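Prenyltransference for protein (Lavandula lanata, PDB 5HC8) catalyses, as lavandulyl diphosphate synthase, the head-to-middle coupling of two dimethylallyl diphosphate units into the branched monoterpene precursor lavandulyl diphosphate. Local coordinates at residues A52-I57 with S98-Q103; D91-V96 with I121-G126; A157-E160 with R165-D168; E212-P217 with L232-C237. All coordinates share one frame; numbering follows the deposited sequence.

From the N terminus, helix 34-54 ends in 52-57, the first half of interaction 1, whose partner 98-103 leads into strand 103-107, outermost on one side of this chain's sheet. Between these two lies 91-96, the first half of interaction 2, which closes later on 121-126, so interactions 1 and 2 cross along the chain; in space they touch, Ile102 packing on Val96. Interaction 3 follows in series: 157-160 with 165-168 closes a short loop whose centre lies about 39 Å from that of interaction 1, and it meets the second subunit. Interaction 4 comes last, joining the other outermost strand of this chain's sheet, 212-215, to helix 225-237; its Leu232 packs back on Leu55 of interaction 1.

Interaction 1. Residues A52-I57 with S98-Q103; sequences ASQLGI and SQQDIQ
Gln100 lies against Ser53 at the end of helix 34-54, which finishes in a Schellman motif at Gly56; the glutamine belongs to a type I turn that runs from Ser98 to Asp101. Ser98 opens the turn: its OG accepts the backbone N-H of Gln100 at 2.9 Å, an ST turn, while that same OG is bonded to Leu95 O in the preceding helix. Gln100 then sends its extended side chain over Ser53, with CG anti to its own carbonyl carbon (chi1 -64°). Gln100 NE2 stands 3.5 Å from Ser53 CB and also reaches Gln54 CG at 3.8 Å. Ser53 OG is equally near NE2, but at an angle too poor for a bond; NE2 hydrogen-bonds directly to Ser50 O, one turn back. Two waters make up the rest. One donates to Gln100 O at 2.6 Å and is bonded to Ser53 OG; the other joins the same OG to Gln100 NE2, which donates to it. An alanine in place of Gln100 would remove the amide and is likely to leave Ser50 O without this donor and the flank of Ser53 uncovered. Beyond the turn, Asp101 makes a backbone hydrogen bond with Gly133, Ile102 packs on Leu95, and Gln103 NE2 bonds to Gly133 O. Turn and helix end are thus joined by water bridges and the Gln100-Ser50 bond rather than by a direct bond from Ser53, so the contact probably depends on its hydration.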
loop_
_atom_site.group_PDB
_atom_site.type_symbol
_atom_site.label_atom_id
_atom_site.label_comp_id
_atom_site.label_asym_id
_atom_site.label_seq_id
_atom_site.Cartn_x
_atom_site.Cartn_y
_atom_site.Cartn_z
ATOM N N ALA A 52 -1.443 23.986 -2.293
ATOM C CA ALA A 52 -2.333 23.061 -1.612
ATOM C C ALA A 52 -3.177 23.844 -0.595
ATOM O O ALA A 52 -4.391 23.616 -0.467
ATOM C CB ALA A 52 -1.531 21.978 -0.900
ATOM N N SER A 53 -2.550 24.811 0.078
ATOM C CA SER A 53 -3.276 25.675 1.029
ATOM C C SER A 53 -4.427 26.486 0.385
ATOM O O SER A 53 -5.589 26.426 0.832
ATOM C CB SER A 53 -2.301 26.580 1.788
ATOM O OG SER A 53 -2.993 27.463 2.655
ATOM N N GLN A 54 -4.110 27.081 -0.762
ATOM C CA GLN A 54 -5.065 27.883 -1.529
ATOM C C GLN A 54 -6.182 27.007 -1.958
ATOM O O GLN A 54 -7.332 27.436 -2.017
ATOM C CB GLN A 54 -4.439 28.429 -2.796
ATOM C CG GLN A 54 -3.359 29.496 -2.631
ATOM C CD GLN A 54 -2.689 29.787 -3.999
ATOM O OE1 GLN A 54 -3.369 29.850 -5.054
ATOM N NE2 GLN A 54 -1.352 29.894 -3.996
ATOM N N LEU A 55 -5.881 25.765 -2.263
ATOM C CA LEU A 55 -6.920 24.870 -2.765
ATOM C C LEU A 55 -7.821 24.330 -1.656
ATOM O O LEU A 55 -8.769 23.633 -1.913
ATOM C CB LEU A 55 -6.293 23.703 -3.528
ATOM C CG LEU A 55 -5.687 24.004 -4.883
ATOM C CD1 LEU A 55 -4.792 22.875 -5.281
ATOM C CD2 LEU A 55 -6.712 24.224 -5.995
ATOM N N GLY A 56 -7.522 24.624 -0.404
ATOM C CA GLY A 56 -8.370 24.126 0.658
ATOM C C GLY A 56 -8.052 22.704 1.073
ATOM O O GLY A 56 -8.842 22.071 1.747
ATOM N N ILE A 57 -6.896 22.192 0.689
ATOM C CA ILE A 57 -6.445 20.903 1.225
ATOM C C ILE A 57 -6.113 21.111 2.740
ATOM O O ILE A 57 -5.601 22.117 3.133
ATOM C CB ILE A 57 -5.247 20.415 0.423
ATOM C CG1 ILE A 57 -5.673 20.032 -1.009
ATOM C CG2 ILE A 57 -4.515 19.250 1.137
ATOM C CD1 ILE A 57 -4.506 19.954 -1.947
ATOM N N SER A 98 3.307 33.469 7.361
ATOM C CA SER A 98 2.452 34.119 6.370
ATOM C C SER A 98 1.004 34.074 6.783
ATOM O O SER A 98 0.622 33.456 7.792
ATOM C CB SER A 98 2.566 33.423 5.011
ATOM O OG SER A 98 1.819 32.211 4.983
ATOM N N GLN A 99 0.176 34.702 5.968
ATOM C CA GLN A 99 -1.263 34.625 6.161
ATOM C C GLN A 99 -1.804 33.232 5.856
ATOM O O GLN A 99 -2.949 32.969 6.143
ATOM C CB GLN A 99 -1.990 35.653 5.306
ATOM C CG GLN A 99 -1.756 37.088 5.777
ATOM C CD GLN A 99 -1.268 37.995 4.651
ATOM O OE1 GLN A 99 -0.063 38.038 4.336
ATOM N NE2 GLN A 99 -2.203 38.720 4.029
ATOM N N GLN A 100 -1.013 32.331 5.288
ATOM C CA GLN A 100 -1.510 30.947 5.116
ATOM C C GLN A 100 -1.559 30.207 6.426
ATOM O O GLN A 100 -2.412 29.317 6.632
ATOM C CB GLN A 100 -0.729 30.233 4.021
ATOM C CG GLN A 100 -0.993 30.936 2.699
ATOM C CD GLN A 100 -0.467 30.195 1.500
ATOM O OE1 GLN A 100 0.755 30.033 1.339
ATOM N NE2 GLN A 100 -1.379 29.769 0.629
ATOM N N ASP A 101 -0.714 30.649 7.359
ATOM C CA ASP A 101 -0.869 30.243 8.727
ATOM C C ASP A 101 -0.693 28.725 8.856
ATOM O O ASP A 101 -1.461 28.043 9.546
ATOM C CB ASP A 101 -2.250 30.617 9.259
ATOM C CG ASP A 101 -2.298 30.645 10.783
ATOM O OD1 ASP A 101 -1.260 30.852 11.444
ATOM O OD2 ASP A 101 -3.373 30.415 11.322
ATOM N N ILE A 102 0.318 28.217 8.175
ATOM C CA ILE A 102 0.508 26.775 8.085
ATOM C C ILE A 102 0.974 26.172 9.379
ATOM O O ILE A 102 1.794 26.738 10.055
ATOM C CB ILE A 102 1.472 26.485 6.944
ATOM C CG1 ILE A 102 0.664 26.688 5.662
ATOM C CG2 ILE A 102 2.059 25.072 7.037
ATOM C CD1 ILE A 102 1.484 27.487 4.722
ATOM N N GLN A 103 0.421 25.022 9.718
ATOM C CA GLN A 103 0.888 24.275 10.835
ATOM C C GLN A 103 1.886 23.232 10.350
ATOM O O GLN A 103 1.543 22.463 9.436
ATOM C CB GLN A 103 -0.252 23.584 11.503
ATOM C CG GLN A 103 -1.375 24.509 11.919
ATOM C CD GLN A 103 -2.577 23.729 12.448
ATOM O OE1 GLN A 103 -2.517 23.180 13.541
ATOM N NE2 GLN A 103 -3.663 23.654 11.658
HETATM O O HOH W 1 -3.700 27.576 5.135
HETATM O O HOH W 2 -4.416 29.876 1.534
#

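Interaction 2. Residues D91-V96 with I121-G126; sequences DVKELV and ISYAEG
Val92 and Ala124 meet where helices 91-97 and 115-128 come near each other, Val92 CG1 lying 3.8 Å from Ala124 CB. Val92 holds CG1 anti to its backbone N (chi1 171°), which directs this one methyl at Ala124. The small alanine is consistent with the closeness of the backbones: Lys93 CA and Ala124 CA are 6.5 Å apart. On the solvent side a second pair meets. Tyr123 leaves its helix with CG anti to the backbone N (chi1 164°), and its ring reaches across until the hydroxyl OH rests on the aliphatic part of Lys93. Lys93 CE is nearest, 3.3 Å from Tyr123 OH, with CD a little farther. The Lys93 chain runs extended as far as CE and bends only at its last torsion, so methylenes, rather than the ammonium group, lie along the phenol oxygen. The contact is therefore apolar inside, with a hydroxyl against methylenes farther out. Behind it, Val92 also packs on Phe87 of helix 74-89, Ala124 touches Phe104 of strand 103-107, and Val96 extends the seam to Leu127 and Ser128 farther along helix 115-128.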
loop_
_atom_site.group_PDB
_atom_site.type_symbol
_atom_site.label_atom_id
_atom_site.label_comp_id
_atom_site.label_asym_id
_atom_site.label_seq_id
_atom_site.Cartn_x
_atom_site.Cartn_y
_atom_site.Cartn_z
ATOM N N ASP A 91 12.149 28.745 4.136
ATOM C CA ASP A 91 10.855 28.535 3.478
ATOM C C ASP A 91 9.774 28.206 4.475
ATOM O O ASP A 91 8.701 28.786 4.437
ATOM C CB ASP A 91 10.974 27.411 2.452
ATOM C CG ASP A 91 11.868 27.778 1.318
ATOM O OD1 ASP A 91 12.318 28.954 1.294
ATOM O OD2 ASP A 91 12.098 26.929 0.427
ATOM N N VAL A 92 10.035 27.283 5.379
ATOM C CA VAL A 92 8.993 26.922 6.299
ATOM C C VAL A 92 8.687 28.029 7.290
ATOM O O VAL A 92 7.516 28.230 7.656
ATOM C CB VAL A 92 9.287 25.631 7.068
ATOM C CG1 VAL A 92 8.267 25.422 8.159
ATOM C CG2 VAL A 92 9.240 24.469 6.112
ATOM N N LYS A 93 9.727 28.731 7.724
ATOM C CA LYS A 93 9.515 29.885 8.618
ATOM C C LYS A 93 8.595 30.914 7.896
ATOM O O LYS A 93 7.618 31.410 8.478
ATOM C CB LYS A 93 10.871 30.490 9.021
ATOM C CG LYS A 93 10.799 31.935 9.511
ATOM C CD LYS A 93 12.176 32.462 9.897
ATOM C CE LYS A 93 12.059 33.644 10.861
ATOM N NZ LYS A 93 13.117 34.658 10.608
ATOM N N GLU A 94 8.862 31.187 6.630
ATOM C CA GLU A 94 7.963 32.061 5.830
ATOM C C GLU A 94 6.511 31.566 5.713
ATOM O O GLU A 94 5.572 32.336 5.851
ATOM C CB GLU A 94 8.538 32.249 4.420
ATOM C CG GLU A 94 8.154 33.573 3.760
ATOM C CD GLU A 94 8.732 34.803 4.495
ATOM O OE1 GLU A 94 8.449 35.951 4.068
ATOM O OE2 GLU A 94 9.478 34.638 5.500
ATOM N N LEU A 95 6.320 30.271 5.457
ATOM C CA LEU A 95 4.993 29.720 5.341
ATOM C C LEU A 95 4.134 29.773 6.636
ATOM O O LEU A 95 2.917 30.025 6.587
ATOM C CB LEU A 95 5.100 28.255 4.859
ATOM C CG LEU A 95 5.588 28.078 3.409
ATOM C CD1 LEU A 95 6.257 26.721 3.174
ATOM C CD2 LEU A 95 4.375 28.275 2.532
ATOM N N VAL A 96 4.735 29.475 7.774
ATOM C CA VAL A 96 3.979 29.390 9.000
ATOM C C VAL A 96 3.691 30.810 9.548
ATOM O O VAL A 96 2.682 31.006 10.255
ATOM C CB VAL A 96 4.654 28.488 10.048
ATOM C CG1 VAL A 96 4.981 27.130 9.471
ATOM C CG2 VAL A 96 5.922 29.087 10.604
ATOM N N ILE A 121 13.555 21.255 13.009
ATOM C CA ILE A 121 12.213 20.694 13.112
ATOM C C ILE A 121 11.535 21.259 14.374
ATOM O O ILE A 121 10.474 21.847 14.274
ATOM C CB ILE A 121 12.256 19.126 13.161
ATOM C CG1 ILE A 121 12.622 18.543 11.774
ATOM C CG2 ILE A 121 10.936 18.548 13.613
ATOM C CD1 ILE A 121 13.087 17.110 11.810
ATOM N N SER A 122 12.164 21.104 15.543
ATOM C CA SER A 122 11.611 21.682 16.786
ATOM C C SER A 122 11.251 23.124 16.659
ATOM O O SER A 122 10.202 23.552 17.117
ATOM C CB SER A 122 12.601 21.543 17.950
ATOM O OG SER A 122 12.450 20.239 18.506
ATOM N N TYR A 123 12.102 23.883 16.002
ATOM C CA TYR A 123 11.861 25.309 15.885
ATOM C C TYR A 123 10.598 25.536 15.066
ATOM O O TYR A 123 9.640 26.197 15.527
ATOM C CB TYR A 123 13.085 26.023 15.268
ATOM C CG TYR A 123 12.833 27.439 14.743
ATOM C CD1 TYR A 123 12.465 28.475 15.617
ATOM C CD2 TYR A 123 13.004 27.750 13.376
ATOM C CE1 TYR A 123 12.256 29.757 15.145
ATOM C CE2 TYR A 123 12.796 29.045 12.880
ATOM C CZ TYR A 123 12.411 30.051 13.760
ATOM O OH TYR A 123 12.195 31.354 13.289
ATOM N N ALA A 124 10.556 24.946 13.868
ATOM C CA ALA A 124 9.407 25.141 12.989
ATOM C C ALA A 124 8.093 24.615 13.561
ATOM O O ALA A 124 7.030 25.150 13.274
ATOM C CB ALA A 124 9.670 24.563 11.584
ATOM N N GLU A 125 8.153 23.577 14.367
ATOM C CA GLU A 125 6.977 23.040 14.951
ATOM C C GLU A 125 6.485 24.022 16.045
ATOM O O GLU A 125 5.291 24.364 16.127
ATOM C CB GLU A 125 7.281 21.652 15.561
ATOM C CG GLU A 125 7.499 20.528 14.496
ATOM C CD GLU A 125 7.580 19.133 15.091
ATOM O OE1 GLU A 125 7.208 18.099 14.447
ATOM O OE2 GLU A 125 8.092 19.052 16.220
ATOM N N GLY A 126 7.424 24.463 16.886
ATOM C CA GLY A 126 7.116 25.443 17.945
ATOM C C GLY A 126 6.552 26.754 17.430
ATOM O O GLY A 126 5.545 27.224 17.931
#

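Interaction 3. Residues A157-E160 with R165-D168; sequences AKVE and RPDD
Val159, in the last turn of helix 144-160, packs its two methyls against the start of the returning chain at Arg165 and Pro166. Val159 CG1, anti to the backbone N (chi1 164°), points to the proline ring and comes 4.1 Å from Pro166 CD, an apolar contact in which the two side chains cross at about a right angle. Val159 CG2, anti to the carbonyl carbon of its own residue, lies 4.3 Å from Arg165 C. One branched residue thereby touches both the ring and the peptide that leads into it. The Arg165 CB points away from the helix, and its guanidinium is held within its own segment. There Arg165 NH1 forms a salt bridge with Asp168 OD1 at 2.8 Å. The other carboxylate oxygen, Asp168 OD2, accepts the backbone N-H of Arg165 at 2.9 Å, and this bond is nearly straight (164°) although it comes from above the carboxylate plane, 55° out of it. Asp168 N in turn donates to Arg165 O, so Asp168 grips Arg165 through backbone and side chain alike. Leu164 packs on Val159 from the intervening loop. In the dimer, Val159 also meets Ala156 of the second subunit, while Pro166 meets Glu160 of that subunit. The chain thus turns back after helix 144-160 through a short loop into the 3-10 segment 166-168, whose Asp168 bonds back to Arg165, and the region forms part of the subunit interface.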
loop_
_atom_site.group_PDB
_atom_site.type_symbol
_atom_site.label_atom_id
_atom_site.label_comp_id
_atom_site.label_asym_id
_atom_site.label_seq_id
_atom_site.Cartn_x
_atom_site.Cartn_y
_atom_site.Cartn_z
ATOM N N ALA A 157 3.507 -2.695 24.822
ATOM C CA ALA A 157 3.914 -2.157 26.090
ATOM C C ALA A 157 2.710 -1.865 26.962
ATOM O O ALA A 157 2.745 -2.171 28.131
ATOM C CB ALA A 157 4.755 -0.924 25.927
ATOM N N LYS A 158 1.642 -1.315 26.375
ATOM C CA LYS A 158 0.390 -1.073 27.096
ATOM C C LYS A 158 -0.288 -2.322 27.593
ATOM O O LYS A 158 -0.914 -2.265 28.667
ATOM C CB LYS A 158 -0.628 -0.273 26.245
ATOM C CG LYS A 158 -0.249 1.183 26.066
ATOM C CD LYS A 158 -1.453 2.004 25.602
ATOM C CE LYS A 158 -0.975 3.405 25.242
ATOM N NZ LYS A 158 -2.045 4.167 24.592
ATOM N N VAL A 159 -0.187 -3.415 26.826
ATOM C CA VAL A 159 -0.756 -4.725 27.145
ATOM C C VAL A 159 0.060 -5.287 28.302
ATOM O O VAL A 159 -0.519 -5.772 29.256
ATOM C CB VAL A 159 -0.770 -5.719 25.946
ATOM C CG1 VAL A 159 -0.996 -7.190 26.372
ATOM C CG2 VAL A 159 -1.892 -5.369 24.968
ATOM N N GLU A 160 1.386 -5.165 28.212
ATOM C CA GLU A 160 2.300 -5.559 29.275
ATOM C C GLU A 160 1.971 -4.855 30.607
ATOM O O GLU A 160 1.974 -5.503 31.638
ATOM C CB GLU A 160 3.753 -5.266 28.889
ATOM C CG GLU A 160 4.795 -5.897 29.820
ATOM C CD GLU A 160 6.248 -5.701 29.371
ATOM O OE1 GLU A 160 6.688 -4.544 29.172
ATOM O OE2 GLU A 160 6.978 -6.710 29.252
ATOM N N ARG A 165 -6.175 -4.864 26.835
ATOM C CA ARG A 165 -6.233 -6.309 26.616
ATOM C C ARG A 165 -6.025 -6.616 25.109
ATOM O O ARG A 165 -6.317 -5.785 24.262
ATOM C CB ARG A 165 -7.609 -6.861 27.032
ATOM C CG ARG A 165 -7.604 -7.760 28.274
ATOM C CD ARG A 165 -8.847 -7.601 29.144
ATOM N NE ARG A 165 -10.127 -7.651 28.415
ATOM C CZ ARG A 165 -10.794 -6.599 27.940
ATOM N NH1 ARG A 165 -10.308 -5.367 28.076
ATOM N NH2 ARG A 165 -11.962 -6.772 27.329
ATOM N N PRO A 166 -5.552 -7.811 24.775
ATOM C CA PRO A 166 -5.399 -8.095 23.350
ATOM C C PRO A 166 -6.673 -7.947 22.502
ATOM O O PRO A 166 -6.620 -7.354 21.407
ATOM C CB PRO A 166 -4.878 -9.526 23.352
ATOM C CG PRO A 166 -3.975 -9.525 24.532
ATOM C CD PRO A 166 -4.718 -8.711 25.580
ATOM N N ASP A 167 -7.811 -8.418 22.993
ATOM C CA ASP A 167 -9.068 -8.207 22.241
ATOM C C ASP A 167 -9.577 -6.758 22.180
ATOM O O ASP A 167 -10.457 -6.457 21.397
ATOM C CB ASP A 167 -10.172 -9.151 22.728
ATOM C CG ASP A 167 -10.025 -10.569 22.161
ATOM O OD1 ASP A 167 -8.929 -10.918 21.653
ATOM O OD2 ASP A 167 -11.015 -11.338 22.216
ATOM N N ASP A 168 -8.999 -5.849 22.938
ATOM C CA ASP A 168 -9.295 -4.439 22.757
ATOM C C ASP A 168 -8.624 -3.839 21.549
ATOM O O ASP A 168 -8.905 -2.704 21.208
ATOM C CB ASP A 168 -8.853 -3.600 23.962
ATOM C CG ASP A 168 -9.433 -4.100 25.318
ATOM O OD1 ASP A 168 -10.488 -4.806 25.349
ATOM O OD2 ASP A 168 -8.783 -3.740 26.348
#

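Interaction 4. Residues E212-P217 with L232-C237; sequences EFYFTP and LASYRC
Tyr214 and Ser234 form the closest pair between strand 212-215, outermost in this chain's sheet, and helix 225-237, Ser234 OG lying 3.6 Å from Tyr214 CD1, at the edge and near the plane of the ring. Ser234 CB sits 3.7 Å from both CD1 and CE1 of Tyr214, so the small side chain rests along one flank of the phenol. The tyrosine CG is anti to its backbone N (chi1 178°), which carries the ring out from the sheet toward the helix. Replacing Tyr214 with an alanine would probably open a gap beside Ser234, whose CB and OG the ring now covers. Two residues earlier, Glu212 offers its aliphatic part: Glu212 CG lies 4.0 Å from Tyr235 CE1, and the carboxylate is turned 65° from that ring plane. A bend at chi2 (-66°) leaves the methylenes against Tyr235 while the carboxylate serves other partners. Two arginines share this buried glutamate, Arg238 through a salt bridge to OE1 and Arg199 of the second subunit through one to OE2; Arg238 also hydrogen-bonds to Ser234 OG and Phe213 O, linking strand and helix. Phe213 makes backbone hydrogen bonds to the second subunit and packs on Leu200 of that subunit. Within the chain, strand 212-215 pairs in parallel with strand 190-193, and helix 225-237 covers this end of the sheet, Tyr214 and Tyr235 both packing on Leu190 between them.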
loop_
_atom_site.group_PDB
_atom_site.type_symbol
_atom_site.label_atom_id
_atom_site.label_comp_id
_atom_site.label_asym_id
_atom_site.label_seq_id
_atom_site.Cartn_x
_atom_site.Cartn_y
_atom_site.Cartn_z
ATOM N N GLU A 212 -6.417 7.042 -3.497
ATOM C CA GLU A 212 -6.249 7.107 -4.960
ATOM C C GLU A 212 -4.801 7.360 -5.250
ATOM O O GLU A 212 -4.198 8.286 -4.680
ATOM C CB GLU A 212 -7.142 8.238 -5.506
ATOM C CG GLU A 212 -8.618 7.918 -5.368
ATOM C CD GLU A 212 -9.063 6.739 -6.226
ATOM O OE1 GLU A 212 -8.445 6.492 -7.253
ATOM O OE2 GLU A 212 -9.997 6.041 -5.848
ATOM N N PHE A 213 -4.220 6.559 -6.135
ATOM C CA PHE A 213 -2.852 6.754 -6.576
ATOM C C PHE A 213 -2.798 7.499 -7.921
ATOM O O PHE A 213 -3.581 7.222 -8.842
ATOM C CB PHE A 213 -2.169 5.409 -6.771
ATOM C CG PHE A 213 -2.095 4.539 -5.538
ATOM C CD1 PHE A 213 -2.149 5.055 -4.272
ATOM C CD2 PHE A 213 -1.978 3.212 -5.672
ATOM C CE1 PHE A 213 -2.010 4.225 -3.157
ATOM C CE2 PHE A 213 -1.853 2.367 -4.580
ATOM C CZ PHE A 213 -1.834 2.869 -3.315
ATOM N N TYR A 214 -1.891 8.456 -8.000
ATOM C CA TYR A 214 -1.586 9.168 -9.189
ATOM C C TYR A 214 -0.093 9.157 -9.462
ATOM O O TYR A 214 0.708 9.605 -8.656
ATOM C CB TYR A 214 -2.073 10.579 -9.016
ATOM C CG TYR A 214 -1.787 11.519 -10.192
ATOM C CD1 TYR A 214 -2.618 11.571 -11.290
ATOM C CD2 TYR A 214 -0.647 12.336 -10.196
ATOM C CE1 TYR A 214 -2.359 12.426 -12.350
ATOM C CE2 TYR A 214 -0.361 13.169 -11.241
ATOM C CZ TYR A 214 -1.218 13.249 -12.289
ATOM O OH TYR A 214 -0.932 14.145 -13.272
ATOM N N PHE A 215 0.282 8.605 -10.605
ATOM C CA PHE A 215 1.673 8.464 -10.983
ATOM C C PHE A 215 1.940 9.346 -12.196
ATOM O O PHE A 215 1.194 9.265 -13.154
ATOM C CB PHE A 215 1.937 7.021 -11.339
ATOM C CG PHE A 215 1.656 6.057 -10.230
ATOM C CD1 PHE A 215 2.537 5.877 -9.211
ATOM C CD2 PHE A 215 0.466 5.281 -10.231
ATOM C CE1 PHE A 215 2.262 4.996 -8.172
ATOM C CE2 PHE A 215 0.233 4.392 -9.188
ATOM C CZ PHE A 215 1.111 4.268 -8.160
ATOM N N THR A 216 2.944 10.218 -12.126
ATOM C CA THR A 216 3.301 11.075 -13.226
ATOM C C THR A 216 4.724 10.735 -13.607
ATOM O O THR A 216 5.538 10.626 -12.700
ATOM C CB THR A 216 3.725 12.490 -12.874
ATOM O OG1 THR A 216 3.298 12.939 -11.597
ATOM C CG2 THR A 216 3.511 13.313 -13.932
ATOM N N PRO A 217 5.035 10.652 -14.911
ATOM C CA PRO A 217 6.461 10.536 -15.342
ATOM C C PRO A 217 7.339 11.750 -15.059
ATOM O O PRO A 217 8.550 11.613 -15.060
ATOM C CB PRO A 217 6.363 10.230 -16.828
ATOM C CG PRO A 217 5.127 10.950 -17.218
ATOM C CD PRO A 217 4.142 10.629 -16.080
ATOM N N LEU A 232 -4.897 16.697 -8.843
ATOM C CA LEU A 232 -6.214 16.987 -8.289
ATOM C C LEU A 232 -7.386 16.780 -9.291
ATOM O O LEU A 232 -8.453 16.332 -8.900
ATOM C CB LEU A 232 -6.300 18.372 -7.725
ATOM C CG LEU A 232 -5.949 18.651 -6.277
ATOM C CD1 LEU A 232 -5.457 17.493 -5.473
ATOM C CD2 LEU A 232 -4.916 19.761 -6.208
ATOM N N ALA A 233 -7.176 17.145 -10.537
ATOM C CA ALA A 233 -8.146 16.958 -11.603
ATOM C C ALA A 233 -8.351 15.471 -11.852
ATOM O O ALA A 233 -9.462 15.056 -12.136
ATOM C CB ALA A 233 -7.660 17.632 -12.864
ATOM N N SER A 234 -7.274 14.668 -11.868
ATOM C CA SER A 234 -7.444 13.223 -11.983
ATOM C C SER A 234 -8.293 12.713 -10.817
ATOM O O SER A 234 -9.233 11.883 -11.030
ATOM C CB SER A 234 -6.062 12.530 -12.114
ATOM O OG SER A 234 -6.097 11.109 -12.083
ATOM N N TYR A 235 -7.958 13.189 -9.593
ATOM C CA TYR A 235 -8.696 12.869 -8.395
ATOM C C TYR A 235 -10.192 13.125 -8.545
ATOM O O TYR A 235 -10.994 12.262 -8.249
ATOM C CB TYR A 235 -8.188 13.629 -7.188
ATOM C CG TYR A 235 -8.879 13.274 -5.913
ATOM C CD1 TYR A 235 -8.574 12.062 -5.244
ATOM C CD2 TYR A 235 -9.871 14.091 -5.370
ATOM C CE1 TYR A 235 -9.207 11.724 -4.116
ATOM C CE2 TYR A 235 -10.498 13.738 -4.198
ATOM C CZ TYR A 235 -10.164 12.562 -3.599
ATOM O OH TYR A 235 -10.786 12.211 -2.453
ATOM N N ARG A 236 -10.555 14.325 -8.961
ATOM C CA ARG A 236 -11.976 14.639 -9.106
ATOM C C ARG A 236 -12.692 13.753 -10.142
ATOM O O ARG A 236 -13.862 13.470 -9.986
ATOM C CB ARG A 236 -12.165 16.128 -9.461
ATOM C CG ARG A 236 -11.686 17.142 -8.416
ATOM C CD ARG A 236 -12.061 18.570 -8.855
ATOM N NE ARG A 236 -10.975 19.559 -8.673
ATOM C CZ ARG A 236 -10.253 20.152 -9.649
ATOM N NH1 ARG A 236 -10.455 19.910 -10.951
ATOM N NH2 ARG A 236 -9.303 21.028 -9.314
ATOM N N CYS A 237 -12.013 13.326 -11.198
ATOM C CA CYS A 237 -12.575 12.322 -12.079
ATOM C C CYS A 237 -12.608 10.870 -11.534
ATOM O O CYS A 237 -13.219 10.027 -12.132
ATOM C CB CYS A 237 -11.832 12.334 -13.399
ATOM S SG CYS A 237 -11.986 13.925 -14.198
#